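Local atomic coordinates of major exported protein (Pseudomonas aeruginosa, PDB entry 3HE1), a protein that is exported and probably forms hexameric rings that stack into the inner tube of the type VI secretion system. Residues Ala27-Thr32 with Val61-Phe66; Val91-Phe96 with Leu163-Phe168; Leu102-Leu107 with Val143-Tyr148. All coordinates share one frame; numbering follows the deposited sequence.

Contacts 1 and 2 join neighbouring strands of one curved antiparallel sheet, whereas contact 3 lays a helix against that sheet. Contact 1 lies close to the centre of the chain, and every residue that touches in it is buried. Contact 2 is larger and partly buried: one face mixes a valine-histidine contact with a threonine-aspartate hydrogen bond, while the other adds a lysine-glutamate pair to apolar packing. Contact 3 is buried, made by apolar side chains and farther out. Methyl groups link the three: Met29 CE meets Ile92 CD1, Ile31 CD1 reaches Leu103 CD2, and Val166 CG2 touches Ile145 CD1. Strands 61-71 and 86-95 are adjacent, as are 162-169 and 140-149, so one sheet runs through all three.

Contact 1: residues Ala27-Thr32 with Val61-Phe66; sequences AYMSIT and VMVQGF
Met29, a selenomethionine here, rises from its strand and bends its terminal methyl over the two valines of Val61-Phe66 that share its face of the sheet. The chain leaves CB with CG anti to the backbone N (chi1 178°) and stays extended through chi2; the turn comes at the last torsion and carries CE across the valines. CE then lies 3.5 Å from Val63 CG2 and 3.7 Å from Val61 CG2. The two approaches differ: Met29 and Val61 stand side by side and point the same way, whereas Met29 and Val63 meet nearly at a right angle. Ala27 completes this face, its CB 3.9 Å from Val63 CB. Ile92 and Phe168 from strands farther along the sheet also pack on Met29, which sets it within the interior.

The other face carries Tyr28 and Met62, the latter also a selenomethionine. With chi1 at -71°, CG of Tyr28 lies beside its own backbone N, and the ring slants toward the partner strand, where CE1 comes 3.8 Å from Met62 CG. Within the chain, His57 stacks on this ring and Phe44 meets it edge-to-face.

Beneath the side chains the backbones alternate in antiparallel register. Ala27 with Val63 and Met29 with Val61 are hydrogen-bonded pairs: Val63 N donates to Ala27 O and Met29 N to Val61 O, each at 2.9 Å. Tyr28 with Met62 is the non-hydrogen-bonded pair between them. Val61 O also receives a CA-H...O contact from Tyr28 CA at 3.2 Å. Strands 27-32 and 61-63 run at 135° to each other, a marked twist. Here one face looks into the apolar interior and loops cover the other; the strand pair belongs to a curled antiparallel sheet, consistent with the beta-barrel of the Hcp family.

Contact 2: residues Val91-Phe96 with Leu163-Phe168; sequences VITKVF and LEDVHF
The imidazole of His167 carries Val91 CG1 over the centre of one face, a CH-pi contact with the methyl carbon 3.6 Å from the ring centroid and 14° off the normal. On the sheet's other side the Phe168 ring has Val166 CG1 on one face, offset toward the rim, and takes Ile92 at its edge, where CE2 lies 3.6 Å from Ile92 CG1 in the ring plane. Both rings stand on strand 163-168, which pairs antiparallel with 91-95 in the barrel sheet of the Hcp fold. Ile92 with Val166 and Lys94 with Glu164 are hydrogen-bonded pairs; in the first, Ile92 and Val166 exchange N-H...O bonds, N to O 3.0 Å each way.

Lys94 and Glu164 run side by side, pointing the same way. Glu164 is extended, but Lys94 folds at its last two torsions, bringing NZ to Glu164 OE2 in a salt bridge modelled so short that its exact length is doubtful. NZ also donates to Val95 O and forms a second salt bridge with Asp97, while Ser100 OG bonds to Glu164 OE2. This buried charge pair is therefore held by several partners near the end of the strand, ahead of helix 100-109.

Thr93 and Asp165 stand together on the face shared by Val91 and His167. Thr93 OG1, turned beside its backbone N (chi1 -64°), donates to Asp165 OD1 at 2.6 Å from well above the carboxylate plane, and Tyr148 OH is also hydrogen-bonded to that same oxygen.

Contact 3: residues Leu102-Leu107 with Val143-Tyr148; sequences LLLAAL and VDIKDY
Ile145 carries most of the contact, meeting Leu107 and two more leucines. Its CG1 sits beside the backbone N (chi1 -65°), and the branch through CD1 reaches toward three leucines of the helix. Leu107 CD1 comes to 3.5 Å from Ile145 CG1, tighter than a usual carbon contact, as the two side chains pass each other in opposite directions. Farther out, Ile145 CD1 touches Leu103 CB at 3.9 Å and Leu104 CD2 at 4.1 Å. One isoleucine thus fits among side chains from successive positions and the next turn of the helix. Two residues on, Asp147 OD1 lies close to Glu164 OE1, and the close approach of two carboxylates suggests that one may be protonated.

The helix runs roughly antiparallel to the strand, the axes of 102-107 and 143-148 lying 8.8 Å apart at 145°. Helix 100-109 packs on strand 140-149, also through Ile142; strand 162-169 pairs with that strand on one side, and a strand of a neighbouring subunit continues the sheet by an antiparallel ladder with residues 144-148.

Contact 1: residues Ala27-Thr32 with Val61-Phe66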
ATOM      1  N   ALA A  27     -13.944 -11.324 -20.025  1.00 32.81           N
ATOM      2  CA  ALA A  27     -14.106 -10.807 -21.366  1.00 27.46           C
ATOM      3  C   ALA A  27     -13.322 -11.740 -22.281  1.00 35.91           C
ATOM      4  O   ALA A  27     -12.393 -12.436 -21.830  1.00 34.58           O
ATOM      5  CB  ALA A  27     -13.578  -9.387 -21.446  1.00 21.08           C
ATOM      6  N   TYR A  28     -13.715 -11.799 -23.549  1.00 26.01           N
ATOM      7  CA  TYR A  28     -12.948 -12.544 -24.547  1.00 31.15           C
ATOM      8  C   TYR A  28     -12.679 -11.583 -25.669  1.00 22.24           C
ATOM      9  O   TYR A  28     -13.469 -10.676 -25.893  1.00 29.93           O
ATOM     10  CB  TYR A  28     -13.701 -13.785 -25.036  1.00 15.40           C
ATOM     11  CG  TYR A  28     -13.773 -14.869 -23.984  1.00 41.90           C
ATOM     12  CD1 TYR A  28     -12.711 -15.746 -23.794  1.00 39.58           C
ATOM     13  CD2 TYR A  28     -14.888 -14.996 -23.157  1.00 30.22           C
ATOM     14  CE1 TYR A  28     -12.758 -16.728 -22.821  1.00 42.93           C
ATOM     15  CE2 TYR A  28     -14.950 -15.984 -22.179  1.00 18.07           C
ATOM     16  CZ  TYR A  28     -13.879 -16.844 -22.017  1.00 61.01           C
ATOM     17  OH  TYR A  28     -13.923 -17.829 -21.050  1.00 86.90           O
HETATM   18  N   MSE A  29     -11.564 -11.753 -26.360  1.00 20.13           N
HETATM   19  CA  MSE A  29     -11.172 -10.773 -27.366  1.00 35.17           C
HETATM   20  C   MSE A  29     -10.763 -11.430 -28.680  1.00 27.50           C
HETATM   21  O   MSE A  29     -10.406 -12.598 -28.728  1.00 35.59           O
HETATM   22  CB  MSE A  29     -10.042  -9.883 -26.824  1.00 28.03           C
HETATM   23  CG  MSE A  29      -9.474  -8.829 -27.795  1.00 23.11           C
HETATM   24 SE   MSE A  29      -8.012  -7.893 -26.906  0.58 31.92          SE
HETATM   25  CE  MSE A  29      -7.329  -9.455 -25.956  1.00 27.14           C
ATOM     26  N   SER A  30     -10.834 -10.667 -29.756  1.00 28.75           N
ATOM     27  CA  SER A  30     -10.360 -11.139 -31.033  1.00 34.79           C
ATOM     28  C   SER A  30      -9.485 -10.057 -31.607  1.00 42.31           C
ATOM     29  O   SER A  30      -9.753  -8.857 -31.441  1.00 36.72           O
ATOM     30  CB  SER A  30     -11.523 -11.450 -31.985  1.00 33.61           C
ATOM     31  OG  SER A  30     -12.249 -10.278 -32.321  1.00 51.43           O
ATOM     32  N   ILE A  31      -8.417 -10.484 -32.259  1.00 22.64           N
ATOM     33  CA  ILE A  31      -7.601  -9.552 -32.995  1.00 32.19           C
ATOM     34  C   ILE A  31      -7.419 -10.010 -34.429  1.00 24.44           C
ATOM     35  O   ILE A  31      -7.152 -11.169 -34.690  1.00 28.22           O
ATOM     36  CB  ILE A  31      -6.259  -9.319 -32.308  1.00 45.86           C
ATOM     37  CG1 ILE A  31      -6.522  -8.859 -30.861  1.00 27.16           C
ATOM     38  CG2 ILE A  31      -5.434  -8.314 -33.119  1.00 24.28           C
ATOM     39  CD1 ILE A  31      -5.288  -8.539 -30.027  1.00 18.79           C
ATOM     40  N   THR A  32      -7.633  -9.087 -35.355  1.00 29.61           N
ATOM     41  CA  THR A  32      -7.285  -9.300 -36.753  1.00 52.48           C
ATOM     42  C   THR A  32      -6.269  -8.244 -37.137  1.00 52.30           C
ATOM     43  O   THR A  32      -6.553  -7.043 -37.046  1.00 35.93           O
ATOM     44  CB  THR A  32      -8.502  -9.184 -37.697  1.00 36.37           C
ATOM     45  OG1 THR A  32      -9.421 -10.246 -37.428  1.00 22.30           O
ATOM     46  CG2 THR A  32      -8.059  -9.274 -39.156  1.00 22.26           C
ATOM     47  N   VAL A  61      -9.136 -14.720 -27.089  1.00 33.30           N
ATOM     48  CA  VAL A  61      -8.238 -14.759 -25.959  1.00 39.77           C
ATOM     49  C   VAL A  61      -9.002 -14.345 -24.694  1.00 29.94           C
ATOM     50  O   VAL A  61      -9.874 -13.479 -24.735  1.00 34.37           O
ATOM     51  CB  VAL A  61      -7.016 -13.844 -26.221  1.00 54.64           C
ATOM     52  CG1 VAL A  61      -7.252 -12.999 -27.466  1.00 48.11           C
ATOM     53  CG2 VAL A  61      -6.716 -12.970 -25.016  1.00 79.98           C
HETATM   54  N   MSE A  62      -8.666 -14.985 -23.580  1.00 46.68           N
HETATM   55  CA  MSE A  62      -9.289 -14.754 -22.280  1.00 34.18           C
HETATM   56  C   MSE A  62      -8.741 -13.500 -21.592  1.00 54.83           C
HETATM   57  O   MSE A  62      -7.634 -13.515 -21.044  1.00 54.72           O
HETATM   58  CB  MSE A  62      -8.979 -15.956 -21.398  1.00 21.03           C
HETATM   59  CG  MSE A  62      -9.988 -16.251 -20.323  1.00 70.59           C
HETATM   60 SE   MSE A  62      -9.091 -17.423 -19.076  0.71 61.45          SE
HETATM   61  CE  MSE A  62      -7.592 -16.232 -18.641  1.00 26.34           C
ATOM     62  N   VAL A  63      -9.518 -12.422 -21.595  1.00 51.29           N
ATOM     63  CA  VAL A  63      -9.075 -11.168 -20.993  1.00 22.29           C
ATOM     64  C   VAL A  63      -9.348 -11.126 -19.495  1.00 44.05           C
ATOM     65  O   VAL A  63     -10.499 -11.169 -19.063  1.00 36.84           O
ATOM     66  CB  VAL A  63      -9.759  -9.973 -21.639  1.00 28.93           C
ATOM     67  CG1 VAL A  63      -9.485  -8.725 -20.822  1.00 32.98           C
ATOM     68  CG2 VAL A  63      -9.278  -9.811 -23.064  1.00 23.17           C
ATOM     69  N   GLN A  64      -8.281 -11.046 -18.706  1.00 52.02           N
ATOM     70  CA  GLN A  64      -8.396 -11.028 -17.248  1.00 44.58           C
ATOM     71  C   GLN A  64      -8.135  -9.629 -16.656  1.00 41.76           C
ATOM     72  O   GLN A  64      -8.084  -9.464 -15.435  1.00 34.59           O
ATOM     73  CB  GLN A  64      -7.470 -12.083 -16.615  1.00 32.24           C
ATOM     74  CG  GLN A  64      -7.903 -13.537 -16.851  1.00 61.58           C
ATOM     75  CD  GLN A  64      -8.613 -14.169 -15.653  1.00 88.24           C
ATOM     76  OE1 GLN A  64      -8.175 -14.032 -14.507  1.00 95.64           O
ATOM     77  NE2 GLN A  64      -9.702 -14.885 -15.920  1.00 59.78           N
ATOM     78  N   GLY A  65      -7.990  -8.630 -17.526  1.00 33.61           N
ATOM     79  CA  GLY A  65      -7.819  -7.252 -17.102  1.00 27.21           C
ATOM     80  C   GLY A  65      -8.428  -6.276 -18.093  1.00 20.79           C
ATOM     81  O   GLY A  65      -8.696  -6.632 -19.235  1.00 24.51           O
ATOM     82  N   PHE A  66      -8.681  -5.051 -17.644  1.00 27.38           N
ATOM     83  CA  PHE A  66      -9.124  -3.990 -18.541  1.00 30.11           C
ATOM     84  C   PHE A  66      -9.024  -2.625 -17.857  1.00 24.70           C
ATOM     85  O   PHE A  66      -9.416  -2.473 -16.704  1.00 33.16           O
ATOM     86  CB  PHE A  66     -10.554  -4.241 -19.060  1.00 21.81           C
ATOM     87  CG  PHE A  66     -11.013  -3.211 -20.054  1.00 22.31           C
ATOM     88  CD1 PHE A  66     -10.768  -3.374 -21.407  1.00 15.50           C
ATOM     89  CD2 PHE A  66     -11.658  -2.061 -19.633  1.00 24.62           C
ATOM     90  CE1 PHE A  66     -11.176  -2.416 -22.322  1.00 34.30           C
ATOM     91  CE2 PHE A  66     -12.068  -1.089 -20.546  1.00 25.58           C
ATOM     92  CZ  PHE A  66     -11.829  -1.273 -21.889  1.00 41.03           C
TER

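Contact 2: residues Val91-Phe96 with Leu163-Phe168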
ATOM      1  N   VAL A  91      -6.206  -0.888 -22.375  1.00 37.30           N
ATOM      2  CA  VAL A  91      -5.261  -1.727 -21.660  1.00 22.21           C
ATOM      3  C   VAL A  91      -5.901  -3.021 -21.199  1.00 35.24           C
ATOM      4  O   VAL A  91      -6.724  -3.024 -20.290  1.00 23.03           O
ATOM      5  CB  VAL A  91      -4.732  -0.999 -20.435  1.00 15.22           C
ATOM      6  CG1 VAL A  91      -3.485  -1.699 -19.906  1.00 38.37           C
ATOM      7  CG2 VAL A  91      -4.433   0.454 -20.770  1.00 23.99           C
ATOM      8  N   ILE A  92      -5.532  -4.128 -21.819  1.00 27.15           N
ATOM      9  CA  ILE A  92      -6.076  -5.408 -21.389  1.00 28.55           C
ATOM     10  C   ILE A  92      -5.012  -6.259 -20.693  1.00 25.11           C
ATOM     11  O   ILE A  92      -3.837  -5.911 -20.663  1.00 18.41           O
ATOM     12  CB  ILE A  92      -6.784  -6.177 -22.552  1.00 22.95           C
ATOM     13  CG1 ILE A  92      -5.799  -6.582 -23.651  1.00 27.81           C
ATOM     14  CG2 ILE A  92      -7.859  -5.325 -23.154  1.00 15.89           C
ATOM     15  CD1 ILE A  92      -5.180  -7.975 -23.475  1.00 35.68           C
ATOM     16  N   THR A  93      -5.443  -7.364 -20.109  1.00 24.04           N
ATOM     17  CA  THR A  93      -4.531  -8.290 -19.468  1.00 28.78           C
ATOM     18  C   THR A  93      -4.975  -9.690 -19.837  1.00 38.09           C
ATOM     19  O   THR A  93      -6.171  -9.975 -19.874  1.00 26.19           O
ATOM     20  CB  THR A  93      -4.513  -8.133 -17.920  1.00 45.35           C
ATOM     21  OG1 THR A  93      -4.024  -6.832 -17.570  1.00 43.01           O
ATOM     22  CG2 THR A  93      -3.613  -9.184 -17.280  1.00 22.62           C
ATOM     23  N   LYS A  94      -4.005 -10.551 -20.123  1.00 29.17           N
ATOM     24  CA  LYS A  94      -4.264 -11.937 -20.467  1.00 20.89           C
ATOM     25  C   LYS A  94      -3.212 -12.798 -19.766  1.00 33.88           C
ATOM     26  O   LYS A  94      -2.416 -12.272 -18.994  1.00 37.09           O
ATOM     27  CB  LYS A  94      -4.190 -12.087 -21.988  1.00 39.31           C
ATOM     28  CG  LYS A  94      -3.219 -11.106 -22.649  1.00 34.06           C
ATOM     29  CD  LYS A  94      -3.246 -11.186 -24.176  1.00 25.17           C
ATOM     30  CE  LYS A  94      -2.972 -12.613 -24.726  1.00 28.10           C
ATOM     31  NZ  LYS A  94      -1.602 -13.147 -24.444  1.00 18.20           N
ATOM     32  N   VAL A  95      -3.228 -14.109 -20.005  1.00 24.84           N
ATOM     33  CA  VAL A  95      -2.125 -14.985 -19.597  1.00 25.82           C
ATOM     34  C   VAL A  95      -1.269 -15.321 -20.838  1.00 32.95           C
ATOM     35  O   VAL A  95      -1.691 -15.074 -21.968  1.00 21.72           O
ATOM     36  CB  VAL A  95      -2.644 -16.296 -18.965  1.00 28.13           C
ATOM     37  CG1 VAL A  95      -3.077 -16.087 -17.517  1.00 24.48           C
ATOM     38  CG2 VAL A  95      -3.789 -16.843 -19.782  1.00 31.22           C
ATOM     39  N   PHE A  96      -0.070 -15.866 -20.642  1.00 34.17           N
ATOM     40  CA  PHE A  96       0.786 -16.273 -21.770  1.00 35.62           C
ATOM     41  C   PHE A  96      -0.006 -17.275 -22.612  1.00 41.33           C
ATOM     42  O   PHE A  96      -0.704 -18.126 -22.055  1.00 45.08           O
ATOM     43  CB  PHE A  96       2.078 -16.964 -21.283  1.00 32.50           C
ATOM     44  CG  PHE A  96       3.124 -16.036 -20.677  1.00 30.70           C
ATOM     45  CD1 PHE A  96       2.777 -15.023 -19.812  1.00 21.59           C
ATOM     46  CD2 PHE A  96       4.469 -16.237 -20.945  1.00 37.86           C
ATOM     47  CE1 PHE A  96       3.739 -14.214 -19.254  1.00 19.29           C
ATOM     48  CE2 PHE A  96       5.434 -15.427 -20.392  1.00 44.10           C
ATOM     49  CZ  PHE A  96       5.070 -14.411 -19.546  1.00 43.48           C
ATOM     50  N   LEU A 163       1.355 -13.853 -16.634  1.00 16.74           N
ATOM     51  CA  LEU A 163       0.515 -12.730 -17.055  1.00 42.45           C
ATOM     52  C   LEU A 163       1.125 -11.837 -18.130  1.00 36.52           C
ATOM     53  O   LEU A 163       2.307 -11.933 -18.447  1.00 56.83           O
ATOM     54  CB  LEU A 163       0.125 -11.871 -15.853  1.00 42.62           C
ATOM     55  CG  LEU A 163      -0.869 -12.468 -14.861  1.00 38.53           C
ATOM     56  CD1 LEU A 163      -1.251 -11.410 -13.851  1.00 28.80           C
ATOM     57  CD2 LEU A 163      -2.094 -12.986 -15.596  1.00 29.21           C
ATOM     58  N   GLU A 164       0.304 -10.947 -18.668  1.00 30.76           N
ATOM     59  CA  GLU A 164       0.707 -10.167 -19.816  1.00 34.29           C
ATOM     60  C   GLU A 164      -0.333  -9.094 -20.121  1.00 37.19           C
ATOM     61  O   GLU A 164      -1.462  -9.394 -20.511  1.00 34.87           O
ATOM     62  CB  GLU A 164       0.899 -11.110 -20.995  1.00 28.96           C
ATOM     63  CG  GLU A 164       1.070 -10.454 -22.338  1.00 45.69           C
ATOM     64  CD  GLU A 164       1.459 -11.465 -23.411  1.00 58.89           C
ATOM     65  OE1 GLU A 164       2.675 -11.772 -23.517  1.00 34.79           O
ATOM     66  OE2 GLU A 164       0.550 -11.953 -24.136  1.00 22.62           O
ATOM     67  N   ASP A 165       0.057  -7.842 -19.914  1.00 23.39           N
ATOM     68  CA  ASP A 165      -0.784  -6.695 -20.228  1.00 33.69           C
ATOM     69  C   ASP A 165      -0.433  -6.155 -21.596  1.00 26.13           C
ATOM     70  O   ASP A 165       0.741  -5.976 -21.903  1.00 22.46           O
ATOM     71  CB  ASP A 165      -0.548  -5.562 -19.227  1.00 32.23           C
ATOM     72  CG  ASP A 165      -0.736  -5.991 -17.792  1.00 16.65           C
ATOM     73  OD1 ASP A 165      -1.455  -6.981 -17.535  1.00 26.09           O
ATOM     74  OD2 ASP A 165      -0.169  -5.312 -16.916  1.00 25.51           O
ATOM     75  N   VAL A 166      -1.445  -5.846 -22.399  1.00 26.47           N
ATOM     76  CA  VAL A 166      -1.206  -5.242 -23.708  1.00 25.08           C
ATOM     77  C   VAL A 166      -1.975  -3.936 -23.902  1.00 32.04           C
ATOM     78  O   VAL A 166      -3.143  -3.848 -23.538  1.00 26.16           O
ATOM     79  CB  VAL A 166      -1.557  -6.214 -24.841  1.00 38.43           C
ATOM     80  CG1 VAL A 166      -1.298  -5.564 -26.194  1.00 25.46           C
ATOM     81  CG2 VAL A 166      -0.755  -7.501 -24.689  1.00 40.71           C
ATOM     82  N   HIS A 167      -1.308  -2.937 -24.481  1.00 30.83           N
ATOM     83  CA  HIS A 167      -1.896  -1.612 -24.699  1.00 35.98           C
ATOM     84  C   HIS A 167      -2.075  -1.271 -26.164  1.00 44.76           C
ATOM     85  O   HIS A 167      -1.141  -1.386 -26.956  1.00 43.47           O
ATOM     86  CB  HIS A 167      -1.021  -0.532 -24.091  1.00 25.10           C
ATOM     87  CG  HIS A 167      -0.632  -0.799 -22.687  1.00 19.78           C
ATOM     88  ND1 HIS A 167      -0.601   0.180 -21.724  1.00 38.48           N
ATOM     89  CD2 HIS A 167      -0.255  -1.950 -22.068  1.00 33.39           C
ATOM     90  CE1 HIS A 167      -0.211  -0.343 -20.575  1.00 56.23           C
ATOM     91  NE2 HIS A 167      -0.001  -1.638 -20.760  1.00 50.95           N
ATOM     92  N   PHE A 168      -3.275  -0.814 -26.503  1.00 43.57           N
ATOM     93  CA  PHE A 168      -3.596  -0.415 -27.856  1.00 15.43           C
ATOM     94  C   PHE A 168      -3.974   1.062 -27.889  1.00 41.86           C
ATOM     95  O   PHE A 168      -4.713   1.549 -27.034  1.00 35.96           O
ATOM     96  CB  PHE A 168      -4.795  -1.197 -28.379  1.00 22.05           C
ATOM     97  CG  PHE A 168      -4.772  -2.667 -28.066  1.00 30.58           C
ATOM     98  CD1 PHE A 168      -4.424  -3.594 -29.048  1.00 35.42           C
ATOM     99  CD2 PHE A 168      -5.146  -3.132 -26.808  1.00 29.61           C
ATOM    100  CE1 PHE A 168      -4.427  -4.966 -28.778  1.00 15.68           C
ATOM    101  CE2 PHE A 168      -5.147  -4.491 -26.524  1.00 22.67           C
ATOM    102  CZ  PHE A 168      -4.793  -5.413 -27.517  1.00 21.46           C
TER

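Contact 3: residues Leu102-Leu107 with Val143-Tyr148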
ATOM      1  N   LEU A 102       2.734 -13.702 -31.069  1.00 32.39           N
ATOM      2  CA  LEU A 102       2.213 -12.970 -32.212  1.00 20.54           C
ATOM      3  C   LEU A 102       2.047 -11.500 -31.876  1.00 25.66           C
ATOM      4  O   LEU A 102       2.482 -10.639 -32.643  1.00 31.19           O
ATOM      5  CB  LEU A 102       0.895 -13.595 -32.697  1.00 54.57           C
ATOM      6  CG  LEU A 102       0.996 -15.092 -33.073  1.00 68.03           C
ATOM      7  CD1 LEU A 102      -0.321 -15.673 -33.609  1.00 25.41           C
ATOM      8  CD2 LEU A 102       2.132 -15.350 -34.069  1.00 35.96           C
ATOM      9  N   LEU A 103       1.448 -11.220 -30.717  1.00 39.91           N
ATOM     10  CA  LEU A 103       1.187  -9.847 -30.274  1.00 27.45           C
ATOM     11  C   LEU A 103       2.451  -9.030 -30.188  1.00 33.21           C
ATOM     12  O   LEU A 103       2.451  -7.844 -30.519  1.00 31.05           O
ATOM     13  CB  LEU A 103       0.483  -9.839 -28.933  1.00  8.95           C
ATOM     14  CG  LEU A 103      -0.884 -10.492 -29.067  1.00 20.23           C
ATOM     15  CD1 LEU A 103      -1.428 -10.894 -27.715  1.00 27.78           C
ATOM     16  CD2 LEU A 103      -1.800  -9.517 -29.756  1.00 28.70           C
ATOM     17  N   LEU A 104       3.526  -9.670 -29.732  1.00 22.62           N
ATOM     18  CA  LEU A 104       4.829  -9.022 -29.694  1.00 22.76           C
ATOM     19  C   LEU A 104       5.267  -8.719 -31.115  1.00 45.37           C
ATOM     20  O   LEU A 104       5.694  -7.605 -31.418  1.00 38.58           O
ATOM     21  CB  LEU A 104       5.859  -9.896 -28.981  1.00 11.64           C
ATOM     22  CG  LEU A 104       5.544 -10.017 -27.488  1.00 30.01           C
ATOM     23  CD1 LEU A 104       5.962 -11.366 -26.915  1.00 26.38           C
ATOM     24  CD2 LEU A 104       6.155  -8.859 -26.710  1.00 32.61           C
ATOM     25  N   ALA A 105       5.145  -9.700 -31.998  1.00 40.98           N
ATOM     26  CA  ALA A 105       5.488  -9.447 -33.385  1.00 43.51           C
ATOM     27  C   ALA A 105       4.736  -8.193 -33.800  1.00 41.56           C
ATOM     28  O   ALA A 105       5.329  -7.250 -34.318  1.00 43.50           O
ATOM     29  CB  ALA A 105       5.115 -10.626 -34.267  1.00 26.79           C
ATOM     30  N   ALA A 106       3.431  -8.183 -33.540  1.00 39.96           N
ATOM     31  CA  ALA A 106       2.602  -7.025 -33.835  1.00 43.29           C
ATOM     32  C   ALA A 106       3.232  -5.749 -33.273  1.00 43.70           C
ATOM     33  O   ALA A 106       3.472  -4.788 -34.000  1.00 47.54           O
ATOM     34  CB  ALA A 106       1.189  -7.224 -33.282  1.00 36.53           C
ATOM     35  N   LEU A 107       3.511  -5.755 -31.977  1.00 24.74           N
ATOM     36  CA  LEU A 107       4.017  -4.574 -31.296  1.00 34.82           C
ATOM     37  C   LEU A 107       5.316  -4.102 -31.953  1.00 48.72           C
ATOM     38  O   LEU A 107       5.410  -2.966 -32.413  1.00 51.85           O
ATOM     39  CB  LEU A 107       4.242  -4.903 -29.817  1.00 31.17           C
ATOM     40  CG  LEU A 107       4.664  -3.879 -28.763  1.00 30.58           C
ATOM     41  CD1 LEU A 107       5.027  -4.644 -27.523  1.00 19.22           C
ATOM     42  CD2 LEU A 107       5.841  -3.045 -29.193  1.00 27.44           C
ATOM     43  N   VAL A 143       0.909  -0.481 -28.426  1.00 35.71           N
ATOM     44  CA  VAL A 143       1.933   0.486 -28.058  1.00 18.57           C
ATOM     45  C   VAL A 143       2.915   0.019 -26.986  1.00 30.72           C
ATOM     46  O   VAL A 143       3.989   0.591 -26.846  1.00 37.98           O
ATOM     47  CB  VAL A 143       1.319   1.843 -27.694  1.00 33.52           C
ATOM     48  CG1 VAL A 143       0.932   2.580 -28.969  1.00 33.44           C
ATOM     49  CG2 VAL A 143       0.108   1.652 -26.809  1.00 30.01           C
ATOM     50  N   ASP A 144       2.552  -1.022 -26.243  1.00 34.03           N
ATOM     51  CA  ASP A 144       3.472  -1.645 -25.299  0.61 32.46           C
ATOM     52  C   ASP A 144       2.907  -2.908 -24.683  1.00 28.58           C
ATOM     53  O   ASP A 144       1.696  -3.104 -24.601  1.00 29.99           O
ATOM     54  CB  ASP A 144       3.971  -0.678 -24.211  0.40 32.24           C
ATOM     55  CG  ASP A 144       3.002   0.446 -23.923  0.94 29.11           C
ATOM     56  OD1 ASP A 144       3.472   1.581 -23.713  0.58 39.35           O
ATOM     57  OD2 ASP A 144       1.779   0.205 -23.900  0.50 27.29           O
ATOM     58  N   ILE A 145       3.821  -3.801 -24.319  1.00 35.09           N
ATOM     59  CA  ILE A 145       3.476  -5.053 -23.651  1.00 31.98           C
ATOM     60  C   ILE A 145       4.378  -5.245 -22.433  1.00 23.84           C
ATOM     61  O   ILE A 145       5.532  -4.831 -22.423  1.00 32.31           O
ATOM     62  CB  ILE A 145       3.557  -6.276 -24.603  1.00 35.62           C
ATOM     63  CG1 ILE A 145       2.503  -6.167 -25.707  1.00 36.58           C
ATOM     64  CG2 ILE A 145       3.366  -7.584 -23.838  1.00 45.11           C
ATOM     65  CD1 ILE A 145       2.340  -7.431 -26.509  1.00 33.52           C
ATOM     66  N   LYS A 146       3.816  -5.837 -21.394  1.00 31.84           N
ATOM     67  CA  LYS A 146       4.553  -6.164 -20.186  1.00 33.99           C
ATOM     68  C   LYS A 146       4.256  -7.618 -19.833  1.00 44.37           C
ATOM     69  O   LYS A 146       3.092  -8.014 -19.688  1.00 30.39           O
ATOM     70  CB  LYS A 146       4.155  -5.235 -19.024  1.00 40.15           C
ATOM     71  CG  LYS A 146       4.320  -5.862 -17.631  1.00 37.30           C
ATOM     72  CD  LYS A 146       4.280  -4.824 -16.512  1.00 50.36           C
ATOM     73  CE  LYS A 146       4.443  -5.475 -15.135  1.00 67.97           C
ATOM     74  NZ  LYS A 146       4.972  -4.543 -14.086  1.00 52.70           N
ATOM     75  N   ASP A 147       5.311  -8.420 -19.740  1.00 42.38           N
ATOM     76  CA  ASP A 147       5.185  -9.788 -19.269  1.00 32.09           C
ATOM     77  C   ASP A 147       5.625  -9.843 -17.816  1.00 26.33           C
ATOM     78  O   ASP A 147       6.677  -9.317 -17.472  1.00 29.06           O
ATOM     79  CB  ASP A 147       6.034 -10.717 -20.127  1.00 21.55           C
ATOM     80  CG  ASP A 147       5.387 -11.030 -21.459  1.00 37.91           C
ATOM     81  OD1 ASP A 147       4.154 -10.841 -21.597  1.00 29.96           O
ATOM     82  OD2 ASP A 147       6.113 -11.481 -22.368  1.00 44.45           O
ATOM     83  N   TYR A 148       4.819 -10.467 -16.962  1.00 18.13           N
ATOM     84  CA  TYR A 148       5.154 -10.568 -15.543  1.00 22.81           C
ATOM     85  C   TYR A 148       4.517 -11.793 -14.888  1.00 18.70           C
ATOM     86  O   TYR A 148       3.469 -12.250 -15.339  1.00 29.45           O
ATOM     87  CB  TYR A 148       4.758  -9.278 -14.811  1.00 33.58           C
ATOM     88  CG  TYR A 148       3.293  -8.915 -14.909  1.00 43.53           C
ATOM     89  CD1 TYR A 148       2.476  -8.988 -13.791  1.00 56.68           C
ATOM     90  CD2 TYR A 148       2.726  -8.493 -16.112  1.00 43.14           C
ATOM     91  CE1 TYR A 148       1.135  -8.662 -13.857  1.00 37.02           C
ATOM     92  CE2 TYR A 148       1.369  -8.164 -16.190  1.00 27.98           C
ATOM     93  CZ  TYR A 148       0.584  -8.249 -15.048  1.00 33.30           C
ATOM     94  OH  TYR A 148      -0.755  -7.929 -15.068  1.00 20.22           O
TER